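Local coordinates for nitrate transport protein (Parabacteroides distasonis, PDB 3HN0) that probably serves as the substrate-binding component of an ABC transporter, perhaps for nitrate or a related ligand, delivering it to the membrane permease, at residues 102-106 / 107-111; 110-113 / 114-118; 134-137 / 138-142; 154-157 / 158-161; 272-275 / 276-280. One frame throughout, in Å; residues are numbered along the deposited sequence.

Interaction 1: residues 102-106 / 107-111; sequences FGNGT and TPDIL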
loop_
_atom_site.group_PDB
_atom_site.type_symbol
_atom_site.label_atom_id
_atom_site.label_comp_id
_atom_site.label_asym_id
_atom_site.label_seq_id
_atom_site.Cartn_x
_atom_site.Cartn_y
_atom_site.Cartn_z
ATOM N N PHE A 102 -5.794 12.297 19.360
ATOM C CA PHE A 102 -7.025 13.035 19.219
ATOM C C PHE A 102 -8.151 12.065 18.732
ATOM O O PHE A 102 -7.896 10.929 18.364
ATOM C CB PHE A 102 -6.832 14.217 18.269
ATOM C CG PHE A 102 -6.544 13.813 16.844
ATOM C CD1 PHE A 102 -5.227 13.526 16.427
ATOM C CD2 PHE A 102 -7.568 13.717 15.912
ATOM C CE1 PHE A 102 -4.964 13.131 15.119
ATOM C CE2 PHE A 102 -7.296 13.350 14.592
ATOM C CZ PHE A 102 -5.992 13.028 14.204
ATOM N N GLY A 103 -9.393 12.522 18.783
ATOM C CA GLY A 103 -10.521 11.723 18.306
ATOM C C GLY A 103 -10.730 10.386 18.988
ATOM O O GLY A 103 -11.026 9.375 18.335
ATOM N N ASN A 104 -10.616 10.375 20.316
ATOM C CA ASN A 104 -10.907 9.195 21.095
ATOM C C ASN A 104 -12.158 8.480 20.582
ATOM O O ASN A 104 -13.165 9.127 20.377
ATOM C CB ASN A 104 -11.115 9.537 22.578
ATOM C CG ASN A 104 -11.502 8.318 23.391
ATOM O OD1 ASN A 104 -12.688 8.064 23.629
ATOM N ND2 ASN A 104 -10.518 7.526 23.762
ATOM N N GLY A 105 -12.057 7.165 20.380
ATOM C CA GLY A 105 -13.139 6.334 19.891
ATOM C C GLY A 105 -13.419 6.318 18.399
ATOM O O GLY A 105 -14.357 5.627 17.961
ATOM N N THR A 106 -12.636 7.075 17.629
ATOM C CA THR A 106 -12.857 7.223 16.186
ATOM C C THR A 106 -11.616 6.748 15.439
ATOM O O THR A 106 -10.691 6.222 16.054
ATOM C CB THR A 106 -13.213 8.670 15.786
ATOM O OG1 THR A 106 -12.055 9.517 15.911
ATOM C CG2 THR A 106 -14.369 9.228 16.644
ATOM N N THR A 107 -11.614 6.914 14.114
ATOM C CA THR A 107 -10.545 6.373 13.263
ATOM C C THR A 107 -9.101 6.589 13.803
ATOM O O THR A 107 -8.362 5.640 13.961
ATOM C CB THR A 107 -10.706 6.849 11.831
ATOM O OG1 THR A 107 -12.032 6.501 11.380
ATOM C CG2 THR A 107 -9.696 6.162 10.933
ATOM N N PRO A 108 -8.681 7.848 14.034
ATOM C CA PRO A 108 -7.280 8.031 14.457
ATOM C C PRO A 108 -6.881 7.259 15.701
ATOM O O PRO A 108 -5.781 6.713 15.794
ATOM C CB PRO A 108 -7.160 9.545 14.700
ATOM C CG PRO A 108 -8.552 10.061 14.811
ATOM C CD PRO A 108 -9.389 9.133 13.910
ATOM N N ASP A 109 -7.767 7.179 16.679
ATOM C CA ASP A 109 -7.531 6.411 17.890
ATOM C C ASP A 109 -7.378 4.891 17.620
ATOM O O ASP A 109 -6.387 4.246 17.989
ATOM C CB ASP A 109 -8.731 6.657 18.826
ATOM C CG ASP A 109 -8.608 5.961 20.151
ATOM O OD1 ASP A 109 -7.485 5.531 20.493
ATOM O OD2 ASP A 109 -9.645 5.871 20.863
ATOM N N ILE A 110 -8.355 4.329 16.924
ATOM C CA ILE A 110 -8.343 2.904 16.596
ATOM C C ILE A 110 -7.104 2.491 15.798
ATOM O O ILE A 110 -6.450 1.497 16.123
ATOM C CB ILE A 110 -9.628 2.461 15.894
ATOM C CG1 ILE A 110 -10.827 2.612 16.829
ATOM C CG2 ILE A 110 -9.475 0.973 15.421
ATOM C CD1 ILE A 110 -12.173 2.885 16.134
ATOM N N LEU A 111 -6.754 3.286 14.788
ATOM C CA LEU A 111 -5.582 3.005 13.971
ATOM C C LEU A 111 -4.274 3.122 14.745
ATOM O O LEU A 111 -3.300 2.404 14.453
ATOM C CB LEU A 111 -5.558 3.868 12.699
ATOM C CG LEU A 111 -6.687 3.491 11.688
ATOM C CD1 LEU A 111 -6.499 4.239 10.363
ATOM C CD2 LEU A 111 -6.792 1.989 11.453
#

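Interaction 2: residues 110-113 / 114-118; sequences ILTR and YYLGR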
loop_
_atom_site.group_PDB
_atom_site.type_symbol
_atom_site.label_atom_id
_atom_site.label_comp_id
_atom_site.label_asym_id
_atom_site.label_seq_id
_atom_site.Cartn_x
_atom_site.Cartn_y
_atom_site.Cartn_z
ATOM N N ILE A 110 -8.355 4.329 16.924
ATOM C CA ILE A 110 -8.343 2.904 16.596
ATOM C C ILE A 110 -7.104 2.491 15.798
ATOM O O ILE A 110 -6.450 1.497 16.123
ATOM C CB ILE A 110 -9.628 2.461 15.894
ATOM C CG1 ILE A 110 -10.827 2.612 16.829
ATOM C CG2 ILE A 110 -9.475 0.973 15.421
ATOM C CD1 ILE A 110 -12.173 2.885 16.134
ATOM N N LEU A 111 -6.754 3.286 14.788
ATOM C CA LEU A 111 -5.582 3.005 13.971
ATOM C C LEU A 111 -4.274 3.122 14.745
ATOM O O LEU A 111 -3.300 2.404 14.453
ATOM C CB LEU A 111 -5.558 3.868 12.699
ATOM C CG LEU A 111 -6.687 3.491 11.688
ATOM C CD1 LEU A 111 -6.499 4.239 10.363
ATOM C CD2 LEU A 111 -6.792 1.989 11.453
ATOM N N THR A 112 -4.223 4.026 15.703
ATOM C CA THR A 112 -3.038 4.159 16.534
ATOM C C THR A 112 -2.939 2.904 17.400
ATOM O O THR A 112 -1.881 2.309 17.498
ATOM C CB THR A 112 -3.116 5.441 17.408
ATOM O OG1 THR A 112 -3.171 6.584 16.525
ATOM C CG2 THR A 112 -1.902 5.578 18.308
ATOM N N ARG A 113 -4.055 2.484 17.980
ATOM C CA ARG A 113 -4.032 1.265 18.792
ATOM C C ARG A 113 -3.624 0.057 17.947
ATOM O O ARG A 113 -2.836 -0.772 18.377
ATOM C CB ARG A 113 -5.387 1.056 19.469
ATOM C CG ARG A 113 -5.602 2.009 20.654
ATOM C CD ARG A 113 -6.835 1.604 21.433
ATOM N NE ARG A 113 -8.014 2.342 21.013
ATOM C CZ ARG A 113 -9.257 1.870 21.005
ATOM N NH1 ARG A 113 -9.514 0.608 21.335
ATOM N NH2 ARG A 113 -10.251 2.673 20.635
ATOM N N TYR A 114 -4.102 0.007 16.700
ATOM C CA TYR A 114 -3.739 -1.090 15.821
ATOM C C TYR A 114 -2.234 -1.131 15.534
ATOM O O TYR A 114 -1.576 -2.202 15.550
ATOM C CB TYR A 114 -4.538 -0.980 14.518
ATOM C CG TYR A 114 -4.050 -1.943 13.468
ATOM C CD1 TYR A 114 -4.303 -3.305 13.586
ATOM C CD2 TYR A 114 -3.324 -1.497 12.329
ATOM C CE1 TYR A 114 -3.853 -4.203 12.649
ATOM C CE2 TYR A 114 -2.860 -2.418 11.376
ATOM C CZ TYR A 114 -3.138 -3.772 11.552
ATOM O OH TYR A 114 -2.712 -4.715 10.639
ATOM N N TYR A 115 -1.700 0.046 15.204
ATOM C CA TYR A 115 -0.281 0.194 14.909
ATOM C C TYR A 115 0.582 -0.217 16.109
ATOM O O TYR A 115 1.522 -0.952 15.948
ATOM C CB TYR A 115 0.042 1.656 14.513
ATOM C CG TYR A 115 1.515 1.885 14.337
ATOM C CD1 TYR A 115 2.141 1.542 13.155
ATOM C CD2 TYR A 115 2.284 2.416 15.366
ATOM C CE1 TYR A 115 3.522 1.721 12.998
ATOM C CE2 TYR A 115 3.667 2.599 15.197
ATOM C CZ TYR A 115 4.246 2.249 14.011
ATOM O OH TYR A 115 5.591 2.401 13.813
ATOM N N LEU A 116 0.226 0.231 17.289
ATOM C CA LEU A 116 1.017 -0.089 18.480
ATOM C C LEU A 116 0.994 -1.592 18.738
ATOM O O LEU A 116 2.031 -2.192 19.009
ATOM C CB LEU A 116 0.529 0.692 19.678
ATOM C CG LEU A 116 0.723 2.224 19.636
ATOM C CD1 LEU A 116 0.040 2.870 20.870
ATOM C CD2 LEU A 116 2.184 2.646 19.534
ATOM N N GLY A 117 -0.174 -2.210 18.608
ATOM C CA GLY A 117 -0.263 -3.679 18.740
ATOM C C GLY A 117 0.561 -4.443 17.717
ATOM O O GLY A 117 1.309 -5.374 18.050
ATOM N N ARG A 118 0.420 -4.062 16.455
ATOM C CA ARG A 118 1.150 -4.683 15.351
ATOM C C ARG A 118 2.681 -4.567 15.540
ATOM O O ARG A 118 3.436 -5.494 15.253
ATOM C CB ARG A 118 0.725 -3.982 14.038
ATOM C CG ARG A 118 1.570 -4.266 12.816
ATOM C CD ARG A 118 1.151 -3.377 11.618
ATOM N NE ARG A 118 2.290 -2.627 11.068
ATOM C CZ ARG A 118 2.225 -1.784 10.040
ATOM N NH1 ARG A 118 1.084 -1.582 9.405
ATOM N NH2 ARG A 118 3.318 -1.150 9.632
#

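Interaction 3: residues 134-137 / 138-142; sequences EITQ and GILAG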
loop_
_atom_site.group_PDB
_atom_site.type_symbol
_atom_site.label_atom_id
_atom_site.label_comp_id
_atom_site.label_asym_id
_atom_site.label_seq_id
_atom_site.Cartn_x
_atom_site.Cartn_y
_atom_site.Cartn_z
ATOM N N GLU A 134 -5.431 20.976 19.155
ATOM C CA GLU A 134 -5.090 21.001 20.564
ATOM C C GLU A 134 -3.802 20.246 20.862
ATOM O O GLU A 134 -2.990 20.714 21.672
ATOM C CB GLU A 134 -6.198 20.424 21.414
ATOM C CG GLU A 134 -7.375 21.455 21.564
ATOM C CD GLU A 134 -8.662 20.815 22.081
ATOM O OE1 GLU A 134 -8.823 19.591 21.978
ATOM O OE2 GLU A 134 -9.538 21.559 22.575
ATOM N N ILE A 135 -3.649 19.098 20.221
ATOM C CA ILE A 135 -2.410 18.312 20.280
ATOM C C ILE A 135 -1.228 19.135 19.775
ATOM O O ILE A 135 -0.167 19.116 20.393
ATOM C CB ILE A 135 -2.501 16.990 19.512
ATOM C CG1 ILE A 135 -3.405 16.016 20.294
ATOM C CG2 ILE A 135 -1.070 16.349 19.335
ATOM C CD1 ILE A 135 -3.553 14.678 19.694
ATOM N N THR A 136 -1.417 19.850 18.668
ATOM C CA THR A 136 -0.327 20.663 18.087
ATOM C C THR A 136 0.114 21.705 19.108
ATOM O O THR A 136 1.299 21.899 19.374
ATOM C CB THR A 136 -0.780 21.339 16.773
ATOM O OG1 THR A 136 -1.163 20.322 15.817
ATOM C CG2 THR A 136 0.345 22.202 16.188
ATOM N N GLN A 137 -0.857 22.393 19.687
ATOM C CA GLN A 137 -0.551 23.386 20.686
ATOM C C GLN A 137 0.164 22.751 21.892
ATOM O O GLN A 137 1.085 23.342 22.450
ATOM C CB GLN A 137 -1.873 24.063 21.079
ATOM C CG GLN A 137 -1.733 25.031 22.124
ATOM C CD GLN A 137 -0.742 26.040 21.729
ATOM O OE1 GLN A 137 -0.702 26.443 20.554
ATOM N NE2 GLN A 137 0.129 26.413 22.663
ATOM N N GLY A 138 -0.298 21.578 22.344
ATOM C CA GLY A 138 0.332 20.847 23.429
ATOM C C GLY A 138 1.788 20.520 23.115
ATOM O O GLY A 138 2.640 20.598 23.977
ATOM N N ILE A 139 2.074 20.194 21.869
ATOM C CA ILE A 139 3.472 19.925 21.486
ATOM C C ILE A 139 4.297 21.222 21.650
ATOM O O ILE A 139 5.329 21.242 22.320
ATOM C CB ILE A 139 3.583 19.426 20.010
ATOM C CG1 ILE A 139 2.961 18.054 19.857
ATOM C CG2 ILE A 139 5.094 19.432 19.564
ATOM C CD1 ILE A 139 2.833 17.527 18.419
ATOM N N LEU A 140 3.767 22.303 21.087
ATOM C CA LEU A 140 4.460 23.575 21.084
ATOM C C LEU A 140 4.627 24.198 22.478
ATOM O O LEU A 140 5.604 24.872 22.744
ATOM C CB LEU A 140 3.788 24.553 20.102
ATOM C CG LEU A 140 3.750 24.031 18.675
ATOM C CD1 LEU A 140 3.189 25.101 17.738
ATOM C CD2 LEU A 140 5.170 23.592 18.255
ATOM N N ALA A 141 3.700 23.898 23.379
ATOM C CA ALA A 141 3.766 24.397 24.735
ATOM C C ALA A 141 4.676 23.551 25.619
ATOM O O ALA A 141 4.970 23.938 26.697
ATOM C CB ALA A 141 2.380 24.445 25.329
ATOM N N GLY A 142 5.077 22.372 25.136
ATOM C CA GLY A 142 5.973 21.493 25.907
ATOM C C GLY A 142 5.332 20.346 26.669
ATOM O O GLY A 142 6.030 19.620 27.366
#

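Interaction 4: residues 154-157 / 158-161; sequences LSIA and LRKD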
loop_
_atom_site.group_PDB
_atom_site.type_symbol
_atom_site.label_atom_id
_atom_site.label_comp_id
_atom_site.label_asym_id
_atom_site.label_seq_id
_atom_site.Cartn_x
_atom_site.Cartn_y
_atom_site.Cartn_z
ATOM N N LEU A 154 0.190 18.525 11.271
ATOM C CA LEU A 154 1.488 17.847 11.183
ATOM C C LEU A 154 2.581 18.812 10.715
ATOM O O LEU A 154 3.628 18.948 11.336
ATOM C CB LEU A 154 1.390 16.671 10.225
ATOM C CG LEU A 154 2.637 15.808 9.968
ATOM C CD1 LEU A 154 3.282 15.330 11.260
ATOM C CD2 LEU A 154 2.270 14.568 9.035
ATOM N N SER A 155 2.320 19.470 9.590
ATOM C CA SER A 155 3.273 20.419 9.004
ATOM C C SER A 155 3.556 21.587 9.938
ATOM O O SER A 155 4.713 22.027 10.097
ATOM C CB SER A 155 2.736 20.952 7.666
ATOM O OG SER A 155 2.713 19.920 6.696
ATOM N N ILE A 156 2.494 22.083 10.550
ATOM C CA ILE A 156 2.623 23.236 11.491
ATOM C C ILE A 156 3.492 22.845 12.703
ATOM O O ILE A 156 4.382 23.600 13.128
ATOM C CB ILE A 156 1.225 23.696 11.941
ATOM C CG1 ILE A 156 0.473 24.291 10.748
ATOM C CG2 ILE A 156 1.306 24.682 13.152
ATOM C CD1 ILE A 156 -1.015 24.470 11.017
ATOM N N ALA A 157 3.250 21.655 13.259
ATOM C CA ALA A 157 4.010 21.158 14.393
ATOM C C ALA A 157 5.473 20.966 14.025
ATOM O O ALA A 157 6.360 21.356 14.768
ATOM C CB ALA A 157 3.412 19.807 14.882
ATOM N N LEU A 158 5.703 20.369 12.864
ATOM C CA LEU A 158 7.074 20.150 12.357
ATOM C C LEU A 158 7.827 21.468 12.108
ATOM O O LEU A 158 9.030 21.547 12.370
ATOM C CB LEU A 158 7.056 19.284 11.083
ATOM C CG LEU A 158 6.693 17.808 11.313
ATOM C CD1 LEU A 158 6.453 17.130 9.964
ATOM C CD2 LEU A 158 7.766 17.080 12.114
ATOM N N ARG A 159 7.126 22.481 11.611
ATOM C CA ARG A 159 7.706 23.794 11.340
ATOM C C ARG A 159 8.041 24.494 12.665
ATOM O O ARG A 159 9.126 25.028 12.867
ATOM C CB ARG A 159 6.672 24.617 10.565
ATOM C CG ARG A 159 7.163 25.888 9.915
ATOM C CD ARG A 159 6.255 26.262 8.731
ATOM N NE ARG A 159 5.014 26.890 9.180
ATOM C CZ ARG A 159 3.800 26.351 9.095
ATOM N NH1 ARG A 159 3.606 25.135 8.540
ATOM N NH2 ARG A 159 2.777 27.071 9.546
ATOM N N LYS A 160 7.067 24.493 13.566
ATOM C CA LYS A 160 7.204 25.317 14.773
ATOM C C LYS A 160 8.023 24.679 15.886
ATOM O O LYS A 160 8.428 25.360 16.799
ATOM C CB LYS A 160 5.808 25.741 15.279
ATOM C CG LYS A 160 5.096 26.733 14.331
ATOM C CD LYS A 160 3.713 27.163 14.867
ATOM C CE LYS A 160 3.792 27.978 16.159
ATOM N NZ LYS A 160 2.444 28.323 16.776
ATOM N N ASP A 161 8.297 23.388 15.778
ATOM C CA ASP A 161 9.214 22.740 16.672
ATOM C C ASP A 161 10.152 21.938 15.818
ATOM O O ASP A 161 9.847 20.800 15.403
ATOM C CB ASP A 161 8.493 21.814 17.657
ATOM C CG ASP A 161 9.438 21.261 18.716
ATOM O OD1 ASP A 161 10.673 21.208 18.473
ATOM O OD2 ASP A 161 8.950 20.894 19.801
#

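Interaction 5: residues 272-275 / 276-280; sequences RLPD and AGFIP. With PO4 (phosphate ion), chain C.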
loop_
_atom_site.group_PDB
_atom_site.type_symbol
_atom_site.label_atom_id
_atom_site.label_comp_id
_atom_site.label_asym_id
_atom_site.label_seq_id
_atom_site.Cartn_x
_atom_site.Cartn_y
_atom_site.Cartn_z
ATOM N N ARG A 272 -22.203 -3.623 12.015
ATOM C CA ARG A 272 -21.956 -4.634 10.991
ATOM C C ARG A 272 -21.248 -4.016 9.817
ATOM O O ARG A 272 -21.281 -2.792 9.639
ATOM C CB ARG A 272 -23.290 -5.260 10.527
ATOM C CG ARG A 272 -24.213 -4.310 9.778
ATOM C CD ARG A 272 -25.578 -4.903 9.664
ATOM N NE ARG A 272 -26.460 -4.177 8.769
ATOM C CZ ARG A 272 -27.122 -3.062 9.099
ATOM N NH1 ARG A 272 -27.006 -2.537 10.309
ATOM N NH2 ARG A 272 -27.916 -2.479 8.213
ATOM N N LEU A 273 -20.617 -4.855 8.997
ATOM C CA LEU A 273 -20.022 -4.398 7.744
ATOM C C LEU A 273 -21.157 -4.099 6.778
ATOM O O LEU A 273 -22.113 -4.872 6.693
ATOM C CB LEU A 273 -19.136 -5.475 7.125
ATOM C CG LEU A 273 -17.872 -5.848 7.872
ATOM C CD1 LEU A 273 -17.292 -7.084 7.184
ATOM C CD2 LEU A 273 -16.860 -4.673 7.873
ATOM N N PRO A 274 -21.071 -2.974 6.036
ATOM C CA PRO A 274 -22.111 -2.662 5.044
ATOM C C PRO A 274 -22.252 -3.797 4.013
ATOM O O PRO A 274 -21.241 -4.423 3.642
ATOM C CB PRO A 274 -21.588 -1.421 4.384
ATOM C CG PRO A 274 -20.701 -0.780 5.431
ATOM C CD PRO A 274 -20.041 -1.921 6.119
ATOM N N ASP A 275 -23.479 -4.058 3.579
ATOM C CA ASP A 275 -23.734 -5.038 2.529
ATOM C C ASP A 275 -23.350 -4.525 1.140
ATOM O O ASP A 275 -22.778 -3.431 0.981
ATOM C CB ASP A 275 -25.205 -5.491 2.564
ATOM C CG ASP A 275 -26.183 -4.386 2.271
ATOM O OD1 ASP A 275 -25.875 -3.462 1.494
ATOM O OD2 ASP A 275 -27.311 -4.446 2.802
ATOM N N ALA A 276 -23.674 -5.306 0.111
ATOM C CA ALA A 276 -23.127 -5.031 -1.226
ATOM C C ALA A 276 -23.678 -3.722 -1.834
ATOM O O ALA A 276 -23.005 -3.114 -2.632
ATOM C CB ALA A 276 -23.344 -6.206 -2.181
ATOM N N GLY A 277 -24.847 -3.266 -1.393
ATOM C CA GLY A 277 -25.429 -2.012 -1.905
ATOM C C GLY A 277 -24.671 -0.719 -1.532
ATOM O O GLY A 277 -24.968 0.354 -2.048
ATOM N N PHE A 278 -23.713 -0.833 -0.613
ATOM C CA PHE A 278 -22.890 0.315 -0.200
ATOM C C PHE A 278 -22.066 0.853 -1.363
ATOM O O PHE A 278 -21.818 2.080 -1.453
ATOM C CB PHE A 278 -21.970 -0.129 0.928
ATOM C CG PHE A 278 -21.149 0.952 1.555
ATOM C CD1 PHE A 278 -21.718 2.125 2.001
ATOM C CD2 PHE A 278 -19.787 0.719 1.825
ATOM C CE1 PHE A 278 -20.940 3.061 2.673
ATOM C CE2 PHE A 278 -19.023 1.694 2.479
ATOM C CZ PHE A 278 -19.590 2.815 2.906
ATOM N N ILE A 279 -21.645 -0.059 -2.239
ATOM C CA ILE A 279 -20.792 0.253 -3.407
ATOM C C ILE A 279 -21.599 0.074 -4.713
ATOM O O ILE A 279 -22.259 -0.922 -4.868
ATOM C CB ILE A 279 -19.554 -0.615 -3.331
ATOM C CG1 ILE A 279 -18.730 -0.168 -2.101
ATOM C CG2 ILE A 279 -18.693 -0.542 -4.631
ATOM C CD1 ILE A 279 -17.654 -1.082 -1.709
ATOM N N PRO A 280 -21.535 1.044 -5.653
ATOM C CA PRO A 280 -22.277 0.801 -6.906
ATOM C C PRO A 280 -21.796 -0.460 -7.642
ATOM O O PRO A 280 -20.602 -0.787 -7.576
ATOM C CB PRO A 280 -22.001 2.057 -7.753
ATOM C CG PRO A 280 -20.817 2.773 -7.111
ATOM C CD PRO A 280 -20.694 2.260 -5.696
HETATM P P PO4 C . -27.806 -5.813 5.985
HETATM O O1 PO4 C . -27.937 -6.308 4.556
HETATM O O2 PO4 C . -26.370 -5.412 6.285
HETATM O O3 PO4 C . -28.214 -6.925 6.936
HETATM O O4 PO4 C . -28.751 -4.660 6.159
#

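Interaction 1: residues 102-106 / 107-111
Asp109 reaches back from the first turn of helix 107-119 to the loop before it, accepting the backbone N-H of Gly105 on the anti lone pair of OD2. The bond is short and nearly straight, Gly105 N to Asp109 OD2 measuring 2.8 Å at 177°. The Asp109 carboxylate gets there because CG lies anti to the backbone N (chi1 -178°). Beside it, Pro108 lays CB over one face of the Phe102 ring, a CH-pi contact 4.1 Å from the centroid, and Pro108 CG comes to 3.5 Å from Phe102 CE2; the two side chains cross at about a right angle. The loop is a type II beta turn from Gly103 to Thr106 running straight into the helix. Thr106 holds the N-cap position without capping through its side chain: OG1 turns back to Gly103 O at 2.6 Å, and that oxygen also takes Thr106 N. Thr106 O receives Ile110 N at 3.1 Å. From outside the turn, Tyr127 OH and Arg113 NE, the latter in a salt bridge, hold Asp109 OD1. Were this carboxylate cut back to an alanine here, Gly105 N-H and Tyr127 OH would probably lose these partners, and Arg113 its salt bridge. Ile110 meanwhile packs on helix 251-264 through Leu260, Ile261 and Tyr264.

Interaction 2: residues 110-113 / 114-118
Tyr114 sets its CG anti to the backbone N (chi1 170°), which swings the ring past the preceding turn and brings the carbonyl oxygen of Leu111 to the ring's edge, near its plane. At the roots of the two tyrosines, Tyr114 CB rests 3.5 Å from Ile110 O and Tyr115 CB 3.4 Å from Leu111 O. Leu116 takes the other common helical choice, CG anti to its carbonyl carbon (chi1 -67°), so that Leu116 CG lies 3.4 Å from Thr112 O. Under these side chains runs the regular alpha-helical bonding pattern, from Tyr114 N to Ile110 O at 2.8 Å through to Gly117 N on Arg113 O at 3.0 Å. This is the middle of helix 107-119, the crossover helix of a beta-alpha-beta unit between strands 99-100 and 125-126; Thr112 and Leu116 face Leu99, and Leu116 also meets Leu125. Thr112 OG1 bonds back within the helix to Pro108 O, whereas Tyr114 OH, bonded to Leu173 O, ties the helix to another part of the fold. Within the turn, then, the backbone N-H...O=C bonds do the holding, the side-chain carbons merely lying against carbonyl oxygens of the turn before.

Interaction 3: residues 134-137 / 138-142
Ile139 lies one turn after Ile135 and overlaps it lightly, CD1 standing 4.2 Å from Ile135 CG2 as the two side chains cross obliquely. A closer touch is to the backbone: with CG1 of Ile139 anti to its carbonyl carbon (chi1 -68°), that atom comes to 3.3 Å from Ile135 O. Leu140 repeats the pattern one residue on, its CG 3.3 Å from Thr136 O, the same oxygen that accepts Leu140 N at 3.0 Å. On the outer side, Gln137 bends at its second torsion and carries its amide alongside the next turn, where NE2 passes 4.0 Å from Ala141 CB. Ala141 N completes the contact on Gln137 O, a short bond of 2.8 Å but bent to 143°. Helix 132-141 ends immediately afterwards in a Schellman motif: Gly142 takes a positive phi of 99°, its N bonding to Ile139 O at 3.0 Å and, weakly, to Gly138 O. Such a positive phi is one that glycine adopts readily. The buried flank faces the core of its lobe, with Ile135 and Ile139 on Leu149 of strand 146-149 and Thr136 against helix 153-160, while Thr136 OG1 is satisfied by Ala132 O. The chemistry is accordingly two-sided: Ile139 and Leu140 lay carbon atoms against Ile135 O and Thr136 O, which backbone N-H groups already satisfy, and the polar chains of Glu134 and Gln137 occupy the exposed flank, leaving the glycine to turn the chain out of the helix.

Interaction 4: residues 154-157 / 158-161
Leu158 and Ile156 give up the most surface in this contact, each packing on a residue one turn away in the closing turns of the alpha-helix 153-160. Leu158 lies beside Leu154, both side chains pointing the same way, and the tips meet with Leu154 CD1 3.9 Å from Leu158 CD1. Their first torsions differ: Leu154 holds CG anti to the backbone N (chi1 180°), whereas Leu158 holds CG anti to the carbonyl carbon (chi1 -71°), which places it over the preceding turn, 3.3 Å from Leu154 O. That oxygen also accepts Leu158 N at 2.9 Å. Tyr87 and Val89 of strand 87-90 touch Leu154, and Arg239 of helix 234-240 touches both leucines. Ile156 works on another flank. Its CG2 branch runs alongside the aliphatic part of Lys160, 3.9 Å from Lys160 CD, and Lys160 N bonds to Ile156 O. The guanidinium of Arg159 also lies near Ile156 CG1, but this approach is doubtful, since Arg159 is disordered over two conformers. Ala157, the third large contributor, is covered by the backbone that follows it, and its side chain meets Thr136 of helix 132-141. Beyond the contact, Ser155 OG binds Glu151 and Ser236, and Asp161 OD2 forms a salt bridge with Lys91. The helix stops at Asp161, whose N still reaches Ala157 O at 3.0 Å, through a bond bent to 141°.

Interaction 5: residues 272-275 / 276-280
Asp275 OD1 is gripped by a near neighbour in sequence, Gly277 N at 3.1 Å, and by a distant one, Tyr69 OH of helix 62-70. The first bond closes an Asx turn, and Asp275 leads directly into the short 3-10 segment 276-278. Gly277 N comes from above the carboxylate plane, 35° out of it, so the bond is not ideally directed. The carboxylate is in place because Asp275 CG sits between the backbone N and the carbonyl carbon (chi1 64°), folding it over the following residues. A backbone bond of the 3-10 kind follows, Phe278 N to Asp275 O at 3.2 Å, the donor standing above the carbonyl plane. On the inner side, Pro274 lies next to Phe278 with both side chains pointing the same way. Pro274 CB makes an off-centre CH-pi contact 4.1 Å from the ring centroid and approaches Phe278 CB to 3.7 Å. Helix 62-70 backs this apolar pair, Ala66, Tyr69 and Asn70 touching Pro274 and Ala65 touching Phe278. The loop is thereby fastened to the lobe that carries the large mixed sheet. A phosphate ion, probably from the crystallisation liquor, sits outside. Arg272 holds it with NE bonded to O2 at 2.8 Å, O2 lying at the edge of the guanidinium in its plane, and with NH2 bonded to O4 at 3.1 Å. NH2 also donates to Asn70 O, which steadies the guanidinium. Asp275 OD2 lies 2.6 Å from phosphate O1, close enough that one of the two acid groups probably carries a proton there.

Overall arrangement
Each interaction joins segments that follow one another directly, so none closes a long loop or nests in another. Along the chain, interaction 1 leads from the loop after strand 99-100 into helix 107-119, and interaction 2 continues on that helix, the two sharing Ile110 and Leu111. Interaction 3 ends helix 132-141 and touches interaction 1 where Ile135 CD1 packs against Phe102 N. Interaction 4, on helix 153-160, lies about 10 Å from interaction 3, centre to centre, and their helices meet through Thr136 with Ile156 and Leu140 with Lys160. Interaction 5 stands apart near the C terminus, about 39 Å from interactions 3 and 4 between centres and across the chain's centre, fastened to helix 62-70.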